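Local coordinates for protein 5'-Methylthioadenosine Nucleosidase (Arabidopsis thaliana, PDB 2H8G) that is a nucleosidase of the phosphorylase superfamily that forms a two-subunit assembly and holds adenine in a pocket, at residues 60-65 and 96-101; 139-144 and 149-154; 43-48 and 251-256. All blocks are in the same frame, centred on the assembly; numbering follows the deposited sequence.

Contact 1. Residues 60-65 and 96-101; sequences LPWVLY and SLITFA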
loop_
_atom_site.group_PDB
_atom_site.type_symbol
_atom_site.label_atom_id
_atom_site.label_comp_id
_atom_site.label_asym_id
_atom_site.label_seq_id
_atom_site.Cartn_x
_atom_site.Cartn_y
_atom_site.Cartn_z
ATOM N N LEU A 60 7.113 -15.564 4.428
ATOM C CA LEU A 60 7.256 -14.124 4.253
ATOM C C LEU A 60 8.507 -13.608 4.958
ATOM O O LEU A 60 8.989 -14.217 5.911
ATOM C CB LEU A 60 6.016 -13.414 4.801
ATOM C CG LEU A 60 4.694 -13.857 4.169
ATOM C CD1 LEU A 60 3.526 -13.225 4.909
ATOM C CD2 LEU A 60 4.679 -13.473 2.699
ATOM N N PRO A 61 9.056 -12.477 4.489
ATOM C CA PRO A 61 10.258 -11.893 5.091
ATOM C C PRO A 61 9.956 -11.092 6.353
ATOM O O PRO A 61 10.870 -10.604 7.019
ATOM C CB PRO A 61 10.798 -11.014 3.974
ATOM C CG PRO A 61 9.540 -10.503 3.351
ATOM C CD PRO A 61 8.682 -11.746 3.265
ATOM N N TRP A 62 8.677 -10.964 6.683
ATOM C CA TRP A 62 8.279 -10.203 7.860
ATOM C C TRP A 62 8.885 -10.761 9.139
ATOM O O TRP A 62 8.958 -11.978 9.330
ATOM C CB TRP A 62 6.754 -10.159 7.974
ATOM C CG TRP A 62 6.091 -9.608 6.748
ATOM C CD1 TRP A 62 6.677 -8.871 5.759
ATOM C CD2 TRP A 62 4.713 -9.738 6.387
ATOM N NE1 TRP A 62 5.749 -8.537 4.801
ATOM C CE2 TRP A 62 4.534 -9.057 5.163
ATOM C CE3 TRP A 62 3.607 -10.365 6.979
ATOM C CZ2 TRP A 62 3.294 -8.984 4.517
ATOM C CZ3 TRP A 62 2.373 -10.293 6.336
ATOM C CH2 TRP A 62 2.230 -9.608 5.116
ATOM N N VAL A 63 9.318 -9.857 10.011
ATOM C CA VAL A 63 9.932 -10.237 11.276
ATOM C C VAL A 63 9.026 -9.867 12.442
ATOM O O VAL A 63 8.553 -8.734 12.542
ATOM C CB VAL A 63 11.288 -9.529 11.467
ATOM C CG1 VAL A 63 11.992 -10.080 12.697
ATOM C CG2 VAL A 63 12.149 -9.703 10.228
ATOM N N LEU A 64 8.783 -10.831 13.322
ATOM C CA LEU A 64 7.936 -10.608 14.485
ATOM C C LEU A 64 8.693 -10.892 15.776
ATOM O O LEU A 64 9.187 -12.000 15.982
ATOM C CB LEU A 64 6.696 -11.503 14.413
ATOM C CG LEU A 64 5.800 -11.549 15.655
ATOM C CD1 LEU A 64 5.284 -10.151 15.984
ATOM C CD2 LEU A 64 4.643 -12.503 15.411
ATOM N N TYR A 65 8.795 -9.885 16.636
ATOM C CA TYR A 65 9.472 -10.052 17.917
ATOM C C TYR A 65 8.387 -10.050 18.982
ATOM O O TYR A 65 7.509 -9.185 18.974
ATOM C CB TYR A 65 10.446 -8.904 18.198
ATOM C CG TYR A 65 11.499 -8.672 17.139
ATOM C CD1 TYR A 65 11.232 -7.877 16.028
ATOM C CD2 TYR A 65 12.773 -9.230 17.260
ATOM C CE1 TYR A 65 12.205 -7.635 15.065
ATOM C CE2 TYR A 65 13.756 -8.997 16.300
ATOM C CZ TYR A 65 13.464 -8.196 15.205
ATOM O OH TYR A 65 14.428 -7.956 14.253
ATOM N N SER A 96 1.246 -1.331 5.109
ATOM C CA SER A 96 -0.173 -1.641 5.155
ATOM C C SER A 96 -0.383 -3.142 5.293
ATOM O O SER A 96 -1.264 -3.581 6.029
ATOM C CB SER A 96 -0.887 -1.112 3.897
ATOM O OG SER A 96 -0.629 -1.901 2.749
ATOM N N LEU A 97 0.442 -3.927 4.602
ATOM C CA LEU A 97 0.323 -5.384 4.653
ATOM C C LEU A 97 0.638 -5.959 6.029
ATOM O O LEU A 97 -0.119 -6.784 6.546
ATOM C CB LEU A 97 1.231 -6.033 3.607
ATOM C CG LEU A 97 0.885 -5.753 2.145
ATOM C CD1 LEU A 97 2.021 -6.215 1.256
ATOM C CD2 LEU A 97 -0.411 -6.461 1.783
ATOM N N ILE A 98 1.742 -5.534 6.639
ATOM C CA ILE A 98 2.074 -6.073 7.954
ATOM C C ILE A 98 1.109 -5.581 9.027
ATOM O O ILE A 98 0.860 -6.276 10.008
ATOM C CB ILE A 98 3.535 -5.760 8.366
ATOM C CG1 ILE A 98 3.742 -4.258 8.568
ATOM C CG2 ILE A 98 4.482 -6.293 7.305
ATOM C CD1 ILE A 98 5.142 -3.904 9.040
ATOM N N THR A 99 0.551 -4.389 8.842
ATOM C CA THR A 99 -0.413 -3.874 9.805
ATOM C C THR A 99 -1.677 -4.733 9.713
ATOM O O THR A 99 -2.233 -5.152 10.732
ATOM C CB THR A 99 -0.780 -2.402 9.514
ATOM O OG1 THR A 99 0.393 -1.591 9.613
ATOM C CG2 THR A 99 -1.813 -1.905 10.513
ATOM N N PHE A 100 -2.111 -5.008 8.485
ATOM C CA PHE A 100 -3.298 -5.816 8.254
ATOM C C PHE A 100 -3.118 -7.228 8.810
ATOM O O PHE A 100 -3.953 -7.712 9.573
ATOM C CB PHE A 100 -3.593 -5.899 6.754
ATOM C CG PHE A 100 -4.757 -6.785 6.411
ATOM C CD1 PHE A 100 -6.063 -6.359 6.631
ATOM C CD2 PHE A 100 -4.545 -8.055 5.888
ATOM C CE1 PHE A 100 -7.144 -7.193 6.334
ATOM C CE2 PHE A 100 -5.618 -8.894 5.588
ATOM C CZ PHE A 100 -6.916 -8.460 5.813
ATOM N N ALA A 101 -2.023 -7.882 8.435
ATOM C CA ALA A 101 -1.767 -9.246 8.892
ATOM C C ALA A 101 -1.581 -9.335 10.407
ATOM O O ALA A 101 -2.068 -10.274 11.043
ATOM C CB ALA A 101 -0.546 -9.815 8.171
#
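Trp62 turns its CG anti to its own carbonyl carbon (chi1 -56°), which lays the indole along helix 92-106, where Ile98, with CG1 between backbone N and carbonyl carbon (chi1 66°), leaves the CG2 methyl for the indole. That methyl sits over the middle of the five-membered ring: Ile98 CG2 lies 3.4 Å from its centroid and 7° off the ring normal, a CH-pi contact over the face. Ile98 CG2 is nearly equidistant from the five ring atoms, Trp62 CE2 being nearest at 3.5 Å. The benzo half runs on along the helix. There Trp62 CZ2 meets Leu97 CB at 3.7 Å, the two side chains crossing at about a right angle, while Trp62 CZ3 packs against Ala101 CB at 3.5 Å. Leu97, Ile98 and Ala101 thus present one helix surface, one turn long, to a single flat ring. The opposite indole face carries Leu60 CD1, 3.4 Å above the plane and displaced toward the rim, so the ring is sandwiched between two aliphatic groups. The site also belongs to the dimer interface: the indole meets the ring of Phe100 of the second subunit, and Phe100 here meets Trp62 there. No hydrogen bond crosses between 60-65 and 96-101; the approach to strand 63-69 is held to the helix by dispersion and CH-pi attraction, which depend on close fit rather than on charge.

Contact 2. Residues 139-144 and 149-154; sequences HDRRIP and DLYGVG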
loop_
_atom_site.group_PDB
_atom_site.type_symbol
_atom_site.label_atom_id
_atom_site.label_comp_id
_atom_site.label_asym_id
_atom_site.label_seq_id
_atom_site.Cartn_x
_atom_site.Cartn_y
_atom_site.Cartn_z
ATOM N N HIS A 139 0.450 12.938 0.927
ATOM C CA HIS A 139 0.715 14.095 0.073
ATOM C C HIS A 139 1.023 13.688 -1.367
ATOM O O HIS A 139 1.182 14.551 -2.228
ATOM C CB HIS A 139 1.863 14.963 0.617
ATOM C CG HIS A 139 3.110 14.203 0.955
ATOM N ND1 HIS A 139 4.005 13.755 0.005
ATOM C CD2 HIS A 139 3.613 13.827 2.152
ATOM C CE1 HIS A 139 5.007 13.135 0.609
ATOM N NE2 HIS A 139 4.792 13.165 1.911
ATOM N N ASP A 140 1.082 12.386 -1.646
ATOM C CA ASP A 140 1.398 11.929 -2.996
ATOM C C ASP A 140 0.338 11.076 -3.691
ATOM O O ASP A 140 0.650 10.313 -4.608
ATOM C CB ASP A 140 2.741 11.186 -2.993
ATOM C CG ASP A 140 2.681 9.852 -2.264
ATOM O OD1 ASP A 140 1.728 9.622 -1.488
ATOM O OD2 ASP A 140 3.612 9.035 -2.463
ATOM N N ARG A 141 -0.915 11.191 -3.260
ATOM C CA ARG A 141 -1.992 10.451 -3.916
ATOM C C ARG A 141 -2.908 11.540 -4.452
ATOM O O ARG A 141 -3.952 11.844 -3.872
ATOM C CB ARG A 141 -2.735 9.546 -2.926
ATOM C CG ARG A 141 -1.809 8.661 -2.104
ATOM C CD ARG A 141 -2.538 7.436 -1.563
ATOM N NE ARG A 141 -3.748 7.790 -0.836
ATOM C CZ ARG A 141 -4.581 6.890 -0.323
ATOM N NH1 ARG A 141 -4.317 5.594 -0.463
ATOM N NH2 ARG A 141 -5.681 7.277 0.307
ATOM N N ARG A 142 -2.479 12.140 -5.561
ATOM C CA ARG A 142 -3.206 13.243 -6.178
ATOM C C ARG A 142 -4.225 12.795 -7.211
ATOM O O ARG A 142 -3.870 12.284 -8.265
ATOM C CB ARG A 142 -2.218 14.208 -6.843
ATOM C CG ARG A 142 -1.046 14.648 -5.952
ATOM C CD ARG A 142 -0.092 15.558 -6.727
ATOM N NE ARG A 142 0.295 14.941 -7.994
ATOM C CZ ARG A 142 1.344 14.143 -8.166
ATOM N NH1 ARG A 142 2.156 13.865 -7.152
ATOM N NH2 ARG A 142 1.552 13.581 -9.352
ATOM N N ILE A 143 -5.501 12.989 -6.895
ATOM C CA ILE A 143 -6.582 12.631 -7.812
ATOM C C ILE A 143 -7.403 13.918 -7.870
ATOM O O ILE A 143 -8.398 14.076 -7.163
ATOM C CB ILE A 143 -7.425 11.459 -7.255
ATOM C CG1 ILE A 143 -6.499 10.344 -6.754
ATOM C CG2 ILE A 143 -8.318 10.908 -8.355
ATOM C CD1 ILE A 143 -7.213 9.199 -6.049
ATOM N N PRO A 144 -6.972 14.866 -8.723
ATOM C CA PRO A 144 -7.569 16.185 -8.946
ATOM C C PRO A 144 -9.011 16.285 -9.422
ATOM O O PRO A 144 -9.322 17.092 -10.298
ATOM C CB PRO A 144 -6.590 16.837 -9.920
ATOM C CG PRO A 144 -6.152 15.688 -10.748
ATOM C CD PRO A 144 -5.905 14.613 -9.709
ATOM N N ASP A 149 -10.350 13.424 -4.702
ATOM C CA ASP A 149 -9.233 14.196 -4.176
ATOM C C ASP A 149 -9.118 14.026 -2.665
ATOM O O ASP A 149 -8.027 13.783 -2.150
ATOM C CB ASP A 149 -9.316 15.688 -4.578
ATOM C CG ASP A 149 -10.654 16.348 -4.244
ATOM O OD1 ASP A 149 -11.520 15.738 -3.585
ATOM O OD2 ASP A 149 -10.824 17.520 -4.651
ATOM N N LEU A 150 -10.239 14.114 -1.954
ATOM C CA LEU A 150 -10.233 13.937 -0.504
ATOM C C LEU A 150 -9.845 12.501 -0.149
ATOM O O LEU A 150 -9.191 12.253 0.867
ATOM C CB LEU A 150 -11.614 14.250 0.077
ATOM C CG LEU A 150 -12.097 15.692 -0.077
ATOM C CD1 LEU A 150 -13.549 15.776 0.377
ATOM C CD2 LEU A 150 -11.221 16.630 0.735
ATOM N N TYR A 151 -10.262 11.556 -0.983
ATOM C CA TYR A 151 -9.937 10.158 -0.747
ATOM C C TYR A 151 -8.422 9.981 -0.791
ATOM O O TYR A 151 -7.842 9.327 0.075
ATOM C CB TYR A 151 -10.590 9.269 -1.807
ATOM C CG TYR A 151 -10.017 7.876 -1.819
ATOM C CD1 TYR A 151 -10.342 6.956 -0.819
ATOM C CD2 TYR A 151 -9.097 7.498 -2.795
ATOM C CE1 TYR A 151 -9.758 5.695 -0.789
ATOM C CE2 TYR A 151 -8.509 6.246 -2.775
ATOM C CZ TYR A 151 -8.841 5.349 -1.772
ATOM O OH TYR A 151 -8.242 4.115 -1.749
ATOM N N GLY A 152 -7.793 10.571 -1.803
ATOM C CA GLY A 152 -6.351 10.467 -1.939
ATOM C C GLY A 152 -5.632 11.035 -0.728
ATOM O O GLY A 152 -4.648 10.458 -0.260
ATOM N N VAL A 153 -6.103 12.170 -0.218
ATOM C CA VAL A 153 -5.478 12.785 0.949
ATOM C C VAL A 153 -5.596 11.848 2.146
ATOM O O VAL A 153 -4.687 11.765 2.973
ATOM C CB VAL A 153 -6.117 14.162 1.255
ATOM C CG1 VAL A 153 -5.583 14.732 2.568
ATOM C CG2 VAL A 153 -5.794 15.112 0.121
ATOM N N GLY A 154 -6.724 11.153 2.241
ATOM C CA GLY A 154 -6.924 10.190 3.312
ATOM C C GLY A 154 -6.709 10.655 4.739
ATOM O O GLY A 154 -6.027 9.990 5.530
HETATM O O HOH W 1 -6.523 4.067 0.554
HETATM O O HOH W 2 -5.889 13.792 -3.993
#
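Arg141 leans on Gly152 from its first side-chain carbon: CB lies 3.4 Å from Gly152 O, and CG and CD pass the same oxygen at longer range. The side chain then bends at chi3 (-53°), which brings Arg141 NE round to donate a nearly straight hydrogen bond to Gly152 O, 2.9 Å long with 168° at the hydrogen. The oxygen receives it on a lone pair in the carbonyl plane, and lies almost in the guanidinium plane. Arg141 NH2 adds weak bonds to Tyr151 O at 3.0 Å and to Gly152 O, and stands over one face of the Tyr151 ring, offset toward its rim. NH1 donates to a water that donates to Tyr151 OH; that hydroxyl also hydrogen-bonds Val90 O of the second subunit. A second water joins Arg141 O, Ile143 N and Asp149 O, tying the two backbones, while Ile143 CD1 meets the Tyr151 ring edge at CD2, 4.1 Å away. The arginine grips carbonyls at the C-terminal end of helix 148-153, whose partial negative charge would probably favour the positive guanidinium. The loop leaving strand 130-138 folds back along this short helix, with helix 185-193 beside His139 and Arg142 and the second subunit packed against Ile143.

Contact 3. Residues 43-48 and 251-256; sequences VNKFGL and TATKVI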
loop_
_atom_site.group_PDB
_atom_site.type_symbol
_atom_site.label_atom_id
_atom_site.label_comp_id
_atom_site.label_asym_id
_atom_site.label_seq_id
_atom_site.Cartn_x
_atom_site.Cartn_y
_atom_site.Cartn_z
ATOM N N VAL A 43 13.644 -3.704 20.832
ATOM C CA VAL A 43 13.631 -5.146 21.059
ATOM C C VAL A 43 14.597 -5.505 22.187
ATOM O O VAL A 43 14.247 -6.242 23.108
ATOM C CB VAL A 43 14.043 -5.917 19.784
ATOM C CG1 VAL A 43 14.230 -7.397 20.099
ATOM C CG2 VAL A 43 12.982 -5.741 18.704
ATOM N N ASN A 44 15.811 -4.972 22.105
ATOM C CA ASN A 44 16.842 -5.227 23.105
ATOM C C ASN A 44 16.459 -4.649 24.462
ATOM O O ASN A 44 16.734 -5.249 25.502
ATOM C CB ASN A 44 18.174 -4.628 22.639
ATOM C CG ASN A 44 18.735 -5.332 21.412
ATOM O OD1 ASN A 44 19.626 -4.815 20.736
ATOM N ND2 ASN A 44 18.222 -6.525 21.126
ATOM N N LYS A 45 15.818 -3.484 24.449
ATOM C CA LYS A 45 15.403 -2.825 25.683
ATOM C C LYS A 45 14.456 -3.688 26.510
ATOM O O LYS A 45 14.568 -3.742 27.734
ATOM C CB LYS A 45 14.732 -1.486 25.364
ATOM C CG LYS A 45 14.202 -0.749 26.583
ATOM C CD LYS A 45 15.319 -0.367 27.540
ATOM C CE LYS A 45 14.769 0.360 28.757
ATOM N NZ LYS A 45 15.853 0.802 29.677
ATOM N N PHE A 46 13.523 -4.362 25.845
ATOM C CA PHE A 46 12.567 -5.214 26.545
ATOM C C PHE A 46 12.878 -6.696 26.371
ATOM O O PHE A 46 12.068 -7.554 26.720
ATOM C CB PHE A 46 11.141 -4.920 26.070
ATOM C CG PHE A 46 10.646 -3.553 26.456
ATOM C CD1 PHE A 46 11.169 -2.411 25.856
ATOM C CD2 PHE A 46 9.671 -3.406 27.439
ATOM C CE1 PHE A 46 10.731 -1.141 26.232
ATOM C CE2 PHE A 46 9.227 -2.141 27.822
ATOM C CZ PHE A 46 9.759 -1.007 27.217
ATOM N N GLY A 47 14.056 -6.987 25.827
ATOM C CA GLY A 47 14.471 -8.364 25.625
ATOM C C GLY A 47 13.475 -9.214 24.860
ATOM O O GLY A 47 13.210 -10.359 25.232
ATOM N N LEU A 48 12.919 -8.658 23.789
ATOM C CA LEU A 48 11.956 -9.390 22.976
ATOM C C LEU A 48 12.692 -10.435 22.141
ATOM O O LEU A 48 13.817 -10.206 21.694
ATOM C CB LEU A 48 11.205 -8.427 22.054
ATOM C CG LEU A 48 10.490 -7.247 22.717
ATOM C CD1 LEU A 48 9.853 -6.379 21.646
ATOM C CD2 LEU A 48 9.435 -7.747 23.685
ATOM N N THR A 251 11.496 7.095 24.364
ATOM C CA THR A 251 10.113 7.534 24.422
ATOM C C THR A 251 9.176 6.334 24.332
ATOM O O THR A 251 8.199 6.249 25.068
ATOM C CB THR A 251 9.808 8.529 23.286
ATOM O OG1 THR A 251 10.671 9.666 23.422
ATOM C CG2 THR A 251 8.355 8.997 23.348
ATOM N N ALA A 252 9.481 5.398 23.436
ATOM C CA ALA A 252 8.646 4.213 23.279
ATOM C C ALA A 252 8.558 3.455 24.596
ATOM O O ALA A 252 7.507 2.927 24.948
ATOM C CB ALA A 252 9.211 3.311 22.190
ATOM N N THR A 253 9.667 3.413 25.325
ATOM C CA THR A 253 9.696 2.722 26.608
ATOM C C THR A 253 8.792 3.422 27.613
ATOM O O THR A 253 8.057 2.770 28.355
ATOM C CB THR A 253 11.123 2.650 27.165
ATOM O OG1 THR A 253 11.935 1.870 26.280
ATOM C CG2 THR A 253 11.127 2.012 28.545
ATOM N N LYS A 254 8.840 4.751 27.637
ATOM C CA LYS A 254 8.000 5.510 28.554
ATOM C C LYS A 254 6.531 5.329 28.190
ATOM O O LYS A 254 5.665 5.296 29.059
ATOM C CB LYS A 254 8.364 6.994 28.511
ATOM C CG LYS A 254 9.725 7.306 29.103
ATOM C CD LYS A 254 10.021 8.792 29.029
ATOM C CE LYS A 254 11.381 9.111 29.626
ATOM N NZ LYS A 254 11.434 8.752 31.070
ATOM N N VAL A 255 6.250 5.204 26.900
ATOM C CA VAL A 255 4.878 5.021 26.456
ATOM C C VAL A 255 4.366 3.654 26.906
ATOM O O VAL A 255 3.244 3.534 27.397
ATOM C CB VAL A 255 4.775 5.152 24.918
ATOM C CG1 VAL A 255 3.407 4.694 24.442
ATOM C CG2 VAL A 255 5.009 6.610 24.511
ATOM N N ILE A 256 5.195 2.627 26.752
ATOM C CA ILE A 256 4.807 1.283 27.162
ATOM C C ILE A 256 4.513 1.231 28.658
ATOM O O ILE A 256 3.499 0.673 29.080
ATOM C CB ILE A 256 5.905 0.251 26.815
ATOM C CG1 ILE A 256 5.873 -0.040 25.315
ATOM C CG2 ILE A 256 5.695 -1.034 27.605
ATOM C CD1 ILE A 256 4.526 -0.544 24.824
#
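A hydroxyl oxygen at the edge of a phenyl ring marks this contact: Thr253 OG1 lies 3.2 Å from Phe46 CE1, near the ring plane, and no hydrogen bond crosses between the two segments. The same oxygen is 3.5 Å from Lys45 CG, so carbons of two consecutive residues approach it from the same side, while its hydrogen bond is made within its own helix, to Glu249 OE2. Thr253 places OG1 anti to its carbonyl carbon (chi1 -64°) and thereby sets CG2 in a different direction, against the end of the ring, 3.6 Å from Phe46 CZ. Further round the ring, Phe46 CE2 meets Ile256 CG2 at 3.7 Å, the two side chains crossing at a slant. Thr253 and Ile256 lie one turn apart on helix 233-259 and take the tip of the ring between them. Phe46 stands where helix 36-45 stops. A Schellman motif ends that helix: Leu48 N bonds Val43 O at 2.8 Å, Gly47 N makes a weak bond to Asn44 O, and Gly47, at positive phi, is the C-prime residue. Lys45, bent at chi2 (63°), crosses Thr253 at about a right angle and brings CE within 4.0 Å of Thr253 CG2. Beyond the two helices, the Phe46 ring meets His69 edge-to-face and, like Ile256, touches Ile74 of strand 72-78.

Overall arrangement
Contacts 1 and 3 are neighbours, their centres about 19 Å apart, and touch through Tyr65 of strand 63-69: Tyr65 CG lies 3.6 Å from Val43 CG2, and Tyr65 CB packs on Leu48 CB. Contact 3 joins segments more than 200 residues apart, and both other contacts fall inside the loop it closes. Contact 2, between segments close in sequence, is about 35 Å from contact 3, centre to centre, across the middle of the chain. Contacts 1 and 2 both meet the second subunit; contact 3 touches no other chain of the assembly. A bound adenine lies about 14 Å from the Arg141 side chain, and Leu181 of the second subunit, a residue of the adenine pocket, packs on Ile143.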